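Local coordinates for protein phosphothreonine lyase ospF (Shigella flexneri, PDB 3I0U) that acts as a type III secreted effector and phosphothreonine lyase, probably removing phosphate from phosphothreonine in host signalling proteins by elimination, at residues N35-Y39 / S40-Q44; C43-S47 / V48-G52. All blocks are in the same frame, centred on the assembly; numbering follows the deposited sequence.

Contact 1: residues N35-Y39 / S40-Q44; sequences NVPTY and SDICQ
A capping box at the start of helix 39-44 joins Thr38, the N-cap residue, to Asp41 in the first turn. Two near-straight bonds in opposite senses define it. The backbone N of Asp41 donates to OG1 of Thr38 at 3.2 Å. In return, the backbone N of Thr38 donates to OD2 of Asp41 at 3.1 Å. In the second bond the N-H comes from above the carboxylate, 35° out of its plane. The Thr38 hydroxyl lies between its own N and carbonyl carbon (chi1 68°), which turns OG1 inward over the start of the helix. A carboxylate at the helix N-terminus would probably also be favoured by the helix dipole. Water 1 accepts from the N of Ser40, so another N-H of the first turn is met by solvent.

From here the helix continues with Ile42 N bonded to Thr38 O and Cys43 N to Tyr39 O, the latter more bent. This short helix follows the loop after helix 11-22, and its side chains lean on helix 91-102 and on strands 63-68 and 111-115 of the antiparallel sheet.

One turn on, Cys43 SG lies over a face of the Tyr39 ring, 3.8 Å from the centroid. It stands 21° off the ring normal, a sulfur-aromatic contact displaced toward the CE2 rim. The ring is carried there with CG anti to the backbone N, and its hydroxyl is anchored by Thr115 O and Met117 N. Ile42 meets that ring obliquely through CD1, 4.1 Å from Tyr39 CD1. The other branch of Ile42 turns back to the proline before the cap, where CG2 touches Pro37 CG at 3.6 Å.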
ATOM      1  N   ASN A  35     -10.864   1.114  16.257  1.00 72.92           N
ATOM      2  CA  ASN A  35     -10.178   2.214  16.929  1.00 73.05           C
ATOM      3  C   ASN A  35      -9.035   2.711  16.069  1.00 73.21           C
ATOM      4  O   ASN A  35      -7.918   2.177  16.103  1.00 73.97           O
ATOM      5  CB  ASN A  35      -9.743   1.843  18.343  1.00 72.84           C
ATOM      6  CG  ASN A  35     -10.913   1.767  19.285  1.00 72.98           C
ATOM      7  OD1 ASN A  35     -11.839   2.597  19.198  1.00 73.27           O
ATOM      8  ND2 ASN A  35     -10.908   0.768  20.180  1.00 71.69           N
ATOM      9  N   VAL A  36      -9.346   3.696  15.240  1.00 72.45           N
ATOM     10  CA  VAL A  36      -8.348   4.216  14.333  1.00 72.12           C
ATOM     11  C   VAL A  36      -8.183   5.686  14.602  1.00 72.33           C
ATOM     12  O   VAL A  36      -9.163   6.387  14.872  1.00 72.66           O
ATOM     13  CB  VAL A  36      -8.693   3.992  12.849  1.00 72.16           C
ATOM     14  CG1 VAL A  36      -8.348   2.587  12.448  1.00 72.12           C
ATOM     15  CG2 VAL A  36     -10.157   4.271  12.567  1.00 72.53           C
ATOM     16  N   PRO A  37      -6.943   6.170  14.524  1.00 71.94           N
ATOM     17  CA  PRO A  37      -6.721   7.564  14.712  1.00 71.68           C
ATOM     18  C   PRO A  37      -7.232   8.329  13.509  1.00 71.51           C
ATOM     19  O   PRO A  37      -7.259   7.804  12.380  1.00 71.13           O
ATOM     20  CB  PRO A  37      -5.200   7.647  14.775  1.00 71.98           C
ATOM     21  CG  PRO A  37      -4.753   6.552  13.934  1.00 71.24           C
ATOM     22  CD  PRO A  37      -5.689   5.458  14.244  1.00 72.02           C
ATOM     23  N   THR A  38      -7.604   9.577  13.763  1.00 71.34           N
ATOM     24  CA  THR A  38      -8.057  10.471  12.714  1.00 71.17           C
ATOM     25  C   THR A  38      -6.786  10.979  12.014  1.00 70.78           C
ATOM     26  O   THR A  38      -5.683  10.805  12.559  1.00 70.09           O
ATOM     27  CB  THR A  38      -8.836  11.627  13.344  1.00 70.89           C
ATOM     28  OG1 THR A  38      -7.915  12.423  14.079  1.00 70.92           O
ATOM     29  CG2 THR A  38      -9.894  11.111  14.311  1.00 70.29           C
ATOM     30  N   TYR A  39      -6.942  11.606  10.842  1.00 70.88           N
ATOM     31  CA  TYR A  39      -5.846  12.372  10.219  1.00 71.13           C
ATOM     32  C   TYR A  39      -5.097  13.353  11.121  1.00 71.48           C
ATOM     33  O   TYR A  39      -3.859  13.307  11.164  1.00 71.76           O
ATOM     34  CB  TYR A  39      -6.290  13.138   8.989  1.00 71.16           C
ATOM     35  CG  TYR A  39      -5.113  13.631   8.176  1.00 70.68           C
ATOM     36  CD1 TYR A  39      -4.235  12.714   7.569  1.00 68.28           C
ATOM     37  CD2 TYR A  39      -4.875  14.995   8.009  1.00 69.22           C
ATOM     38  CE1 TYR A  39      -3.186  13.118   6.811  1.00 67.63           C
ATOM     39  CE2 TYR A  39      -3.793  15.433   7.246  1.00 70.62           C
ATOM     40  CZ  TYR A  39      -2.952  14.462   6.655  1.00 71.63           C
ATOM     41  OH  TYR A  39      -1.876  14.827   5.884  1.00 73.02           O
ATOM     42  N   SER A  40      -5.807  14.220  11.839  1.00 71.19           N
ATOM     43  CA  SER A  40      -5.085  15.147  12.698  1.00 72.03           C
ATOM     44  C   SER A  40      -4.352  14.431  13.842  1.00 72.31           C
ATOM     45  O   SER A  40      -3.282  14.884  14.243  1.00 72.99           O
ATOM     46  CB  SER A  40      -5.924  16.341  13.186  1.00 71.73           C
ATOM     47  OG  SER A  40      -6.859  15.955  14.155  1.00 71.64           O
ATOM     48  N   ASP A  41      -4.888  13.317  14.337  1.00 72.05           N
ATOM     49  CA  ASP A  41      -4.188  12.548  15.371  1.00 72.04           C
ATOM     50  C   ASP A  41      -2.827  12.041  14.901  1.00 72.29           C
ATOM     51  O   ASP A  41      -1.852  12.196  15.632  1.00 72.39           O
ATOM     52  CB  ASP A  41      -5.005  11.365  15.888  1.00 72.16           C
ATOM     53  CG  ASP A  41      -6.276  11.779  16.597  1.00 72.64           C
ATOM     54  OD1 ASP A  41      -6.327  12.870  17.201  1.00 72.74           O
ATOM     55  OD2 ASP A  41      -7.245  10.989  16.541  1.00 74.21           O
ATOM     56  N   ILE A  42      -2.750  11.461  13.693  1.00 72.49           N
ATOM     57  CA  ILE A  42      -1.464  11.001  13.151  1.00 72.42           C
ATOM     58  C   ILE A  42      -0.520  12.158  12.802  1.00 72.87           C
ATOM     59  O   ILE A  42       0.703  11.969  12.777  1.00 73.40           O
ATOM     60  CB  ILE A  42      -1.595  10.012  11.967  1.00 72.80           C
ATOM     61  CG1 ILE A  42      -2.245  10.654  10.738  1.00 72.51           C
ATOM     62  CG2 ILE A  42      -2.406   8.788  12.359  1.00 72.34           C
ATOM     63  CD1 ILE A  42      -1.997   9.894   9.488  1.00 69.80           C
ATOM     64  N   CYS A  43      -1.063  13.369  12.604  1.00 72.94           N
ATOM     65  CA  CYS A  43      -0.214  14.538  12.312  1.00 72.38           C
ATOM     66  C   CYS A  43       0.611  15.038  13.503  1.00 72.57           C
ATOM     67  O   CYS A  43       1.615  15.720  13.328  1.00 72.74           O
ATOM     68  CB  CYS A  43      -1.032  15.643  11.659  1.00 72.23           C
ATOM     69  SG  CYS A  43      -1.385  15.233   9.937  1.00 71.47           S
ATOM     70  N   GLN A  44       0.199  14.642  14.704  1.00 72.61           N
ATOM     71  CA  GLN A  44       0.768  15.101  15.959  1.00 72.49           C
ATOM     72  C   GLN A  44       1.515  14.022  16.700  1.00 73.28           C
ATOM     73  O   GLN A  44       2.350  14.311  17.552  1.00 73.54           O
ATOM     74  CB  GLN A  44      -0.359  15.624  16.804  1.00 72.17           C
ATOM     75  CG  GLN A  44      -0.973  16.814  16.115  1.00 72.26           C
ATOM     76  CD  GLN A  44      -2.405  17.004  16.457  1.00 72.77           C
ATOM     77  OE1 GLN A  44      -2.754  17.353  17.593  1.00 73.60           O
ATOM     78  NE2 GLN A  44      -3.260  16.806  15.476  1.00 72.70           N
TER
HETATM   79  O   HOH W   1      -8.551  14.649  11.694  1.00 59.85           O

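Contact 2: residues C43-S47 / V48-G52; sequences CQSFS and VMYQG
This is a local packing contact across the turn that takes the chain from helix 39-44 into strand 47-50, an outermost strand of the antiparallel sheet, and it centres on the side chain of Ser45. The hydroxyl faces two residues of the strand. OG lies 3.3 Å from Val48 CB, and Val48 CG1 and CG2 are each 3.6 Å from it, so the contact falls on the branch point of the valine as well as on its methyls. Val48 has CG1 anti to its backbone N (chi1 176°), a rotamer that sets CB and both methyls against Ser45 OG.

Tyr50, two residues further along the strand, reaches the same hydroxyl from another direction. Ser45 OG sits at the edge of the Tyr50 ring, near its plane, 3.6 Å from CE2 and 3.7 Å from the phenol OH. Strand 53-56 backs the cluster: Val48 pairs with Ile55 through the backbone, and the side chains of Ser45 and Tyr50 both touch Ile55.

Ser45 is buried, and the hydrogen bond from its OG to Asp41 O, back in the helix, is a weak one. Toward the strand the hydroxyl meets the Val48 carbons and the edge of the Tyr50 ring, with the phenol OH nearby but not hydrogen-bonded to it. The link between helix and strand here therefore probably rests mainly on van der Waals packing.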
ATOM      1  N   CYS A  43      -1.063  13.369  12.604  1.00 72.94           N
ATOM      2  CA  CYS A  43      -0.214  14.538  12.312  1.00 72.38           C
ATOM      3  C   CYS A  43       0.611  15.038  13.503  1.00 72.57           C
ATOM      4  O   CYS A  43       1.615  15.720  13.328  1.00 72.74           O
ATOM      5  CB  CYS A  43      -1.032  15.643  11.659  1.00 72.23           C
ATOM      6  SG  CYS A  43      -1.385  15.233   9.937  1.00 71.47           S
ATOM      7  N   GLN A  44       0.199  14.642  14.704  1.00 72.61           N
ATOM      8  CA  GLN A  44       0.768  15.101  15.959  1.00 72.49           C
ATOM      9  C   GLN A  44       1.515  14.022  16.700  1.00 73.28           C
ATOM     10  O   GLN A  44       2.350  14.311  17.552  1.00 73.54           O
ATOM     11  CB  GLN A  44      -0.359  15.624  16.804  1.00 72.17           C
ATOM     12  CG  GLN A  44      -0.973  16.814  16.115  1.00 72.26           C
ATOM     13  CD  GLN A  44      -2.405  17.004  16.457  1.00 72.77           C
ATOM     14  OE1 GLN A  44      -2.754  17.353  17.593  1.00 73.60           O
ATOM     15  NE2 GLN A  44      -3.260  16.806  15.476  1.00 72.70           N
ATOM     16  N   SER A  45       1.204  12.783  16.348  1.00 75.15           N
ATOM     17  CA  SER A  45       1.869  11.579  16.824  1.00 76.58           C
ATOM     18  C   SER A  45       3.382  11.613  16.596  1.00 77.53           C
ATOM     19  O   SER A  45       3.875  11.100  15.577  1.00 78.80           O
ATOM     20  CB  SER A  45       1.280  10.351  16.085  1.00 76.29           C
ATOM     21  OG  SER A  45       0.227   9.715  16.802  1.00 75.74           O
ATOM     22  N   PHE A  46       4.114  12.213  17.530  1.00 78.43           N
ATOM     23  CA  PHE A  46       5.568  12.139  17.487  1.00 78.64           C
ATOM     24  C   PHE A  46       5.974  10.650  17.485  1.00 78.81           C
ATOM     25  O   PHE A  46       6.516  10.172  16.486  1.00 79.16           O
ATOM     26  CB  PHE A  46       6.184  12.903  18.634  1.00 78.18           C
ATOM     27  CG  PHE A  46       6.286  14.410  18.407  1.00 79.69           C
ATOM     28  CD1 PHE A  46       5.531  15.062  17.415  1.00 79.39           C
ATOM     29  CD2 PHE A  46       7.133  15.195  19.243  1.00 78.24           C
ATOM     30  CE1 PHE A  46       5.632  16.450  17.248  1.00 80.52           C
ATOM     31  CE2 PHE A  46       7.237  16.580  19.081  1.00 77.42           C
ATOM     32  CZ  PHE A  46       6.497  17.218  18.097  1.00 78.13           C
ATOM     33  N   SER A  47       5.635   9.906  18.542  1.00 78.47           N
ATOM     34  CA  SER A  47       5.902   8.453  18.592  1.00 77.52           C
ATOM     35  C   SER A  47       4.869   7.735  19.459  1.00 76.21           C
ATOM     36  O   SER A  47       4.880   7.863  20.695  1.00 76.61           O
ATOM     37  CB  SER A  47       7.326   8.180  19.098  1.00 77.84           C
ATOM     38  OG  SER A  47       7.858   7.018  18.480  1.00 79.58           O
ATOM     39  N   VAL A  48       3.997   6.981  18.798  1.00 74.20           N
ATOM     40  CA  VAL A  48       2.673   6.581  19.309  1.00 73.43           C
ATOM     41  C   VAL A  48       2.167   5.290  18.576  1.00 73.09           C
ATOM     42  O   VAL A  48       2.164   5.214  17.342  1.00 72.65           O
ATOM     43  CB  VAL A  48       1.594   7.750  19.117  1.00 73.48           C
ATOM     44  CG1 VAL A  48       0.185   7.322  19.550  1.00 73.48           C
ATOM     45  CG2 VAL A  48       1.978   9.087  19.831  1.00 72.50           C
ATOM     46  N   MET A  49       1.716   4.306  19.358  1.00 72.64           N
ATOM     47  CA  MET A  49       1.204   3.030  18.871  1.00 72.38           C
ATOM     48  C   MET A  49      -0.309   2.994  18.736  1.00 72.36           C
ATOM     49  O   MET A  49      -1.012   3.435  19.640  1.00 72.67           O
ATOM     50  CB  MET A  49       1.629   1.944  19.848  1.00 72.68           C
ATOM     51  CG  MET A  49       3.025   1.410  19.600  1.00 72.96           C
ATOM     52  SD  MET A  49       2.847  -0.053  18.561  1.00 75.60           S
ATOM     53  CE  MET A  49       3.014  -1.331  19.799  1.00 72.64           C
ATOM     54  N   TYR A  50      -0.801   2.488  17.606  1.00 72.00           N
ATOM     55  CA  TYR A  50      -2.237   2.266  17.377  1.00 72.00           C
ATOM     56  C   TYR A  50      -2.344   0.977  16.648  1.00 71.89           C
ATOM     57  O   TYR A  50      -1.741   0.841  15.579  1.00 72.17           O
ATOM     58  CB  TYR A  50      -2.881   3.312  16.434  1.00 72.23           C
ATOM     59  CG  TYR A  50      -2.908   4.720  16.943  1.00 72.59           C
ATOM     60  CD1 TYR A  50      -3.711   5.079  18.044  1.00 74.04           C
ATOM     61  CD2 TYR A  50      -2.146   5.711  16.322  1.00 72.99           C
ATOM     62  CE1 TYR A  50      -3.741   6.403  18.529  1.00 74.02           C
ATOM     63  CE2 TYR A  50      -2.166   7.043  16.779  1.00 74.01           C
ATOM     64  CZ  TYR A  50      -2.959   7.376  17.898  1.00 73.99           C
ATOM     65  OH  TYR A  50      -2.970   8.659  18.389  1.00 73.24           O
ATOM     66  N   GLN A  51      -3.119   0.042  17.188  1.00 71.87           N
ATOM     67  CA  GLN A  51      -3.430  -1.224  16.495  1.00 72.03           C
ATOM     68  C   GLN A  51      -2.191  -1.972  16.047  1.00 72.17           C
ATOM     69  O   GLN A  51      -2.140  -2.479  14.915  1.00 73.14           O
ATOM     70  CB  GLN A  51      -4.330  -1.002  15.243  1.00 72.23           C
ATOM     71  CG  GLN A  51      -5.658  -0.224  15.430  1.00 72.83           C
ATOM     72  CD  GLN A  51      -6.655  -0.927  16.378  1.00 73.57           C
ATOM     73  OE1 GLN A  51      -6.580  -2.146  16.628  1.00 72.96           O
ATOM     74  NE2 GLN A  51      -7.586  -0.150  16.907  1.00 73.01           N
ATOM     75  N   GLY A  52      -1.169  -2.005  16.891  1.00 71.99           N
ATOM     76  CA  GLY A  52       0.070  -2.672  16.519  1.00 72.14           C
ATOM     77  C   GLY A  52       0.988  -1.965  15.535  1.00 72.00           C
ATOM     78  O   GLY A  52       2.092  -2.456  15.300  1.00 72.93           O
TER

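Overall arrangement
Contacts 1 and 2 are consecutive parts of one continuous run, sharing Cys43 and Gln44, with centres about 8 Å apart. The chain enters and caps helix 39-44 in contact 1, then leaves it for strand 47-50 in contact 2. Tyr50 closes the two together: its CD2 packs 3.6 Å from Pro37 CG, and its OH lies 4.2 Å from Asp41 CB. Asn35 O and Gln51 NE2, 2.5 Å apart, probably form a hydrogen bond between residues near the two ends of the run. Both contacts are centred about 18 Å from the chain centre, on the same side, where helix 39-44 packs against inner strands 63-68 and 111-115 and the chain then forms the outermost strand 47-50.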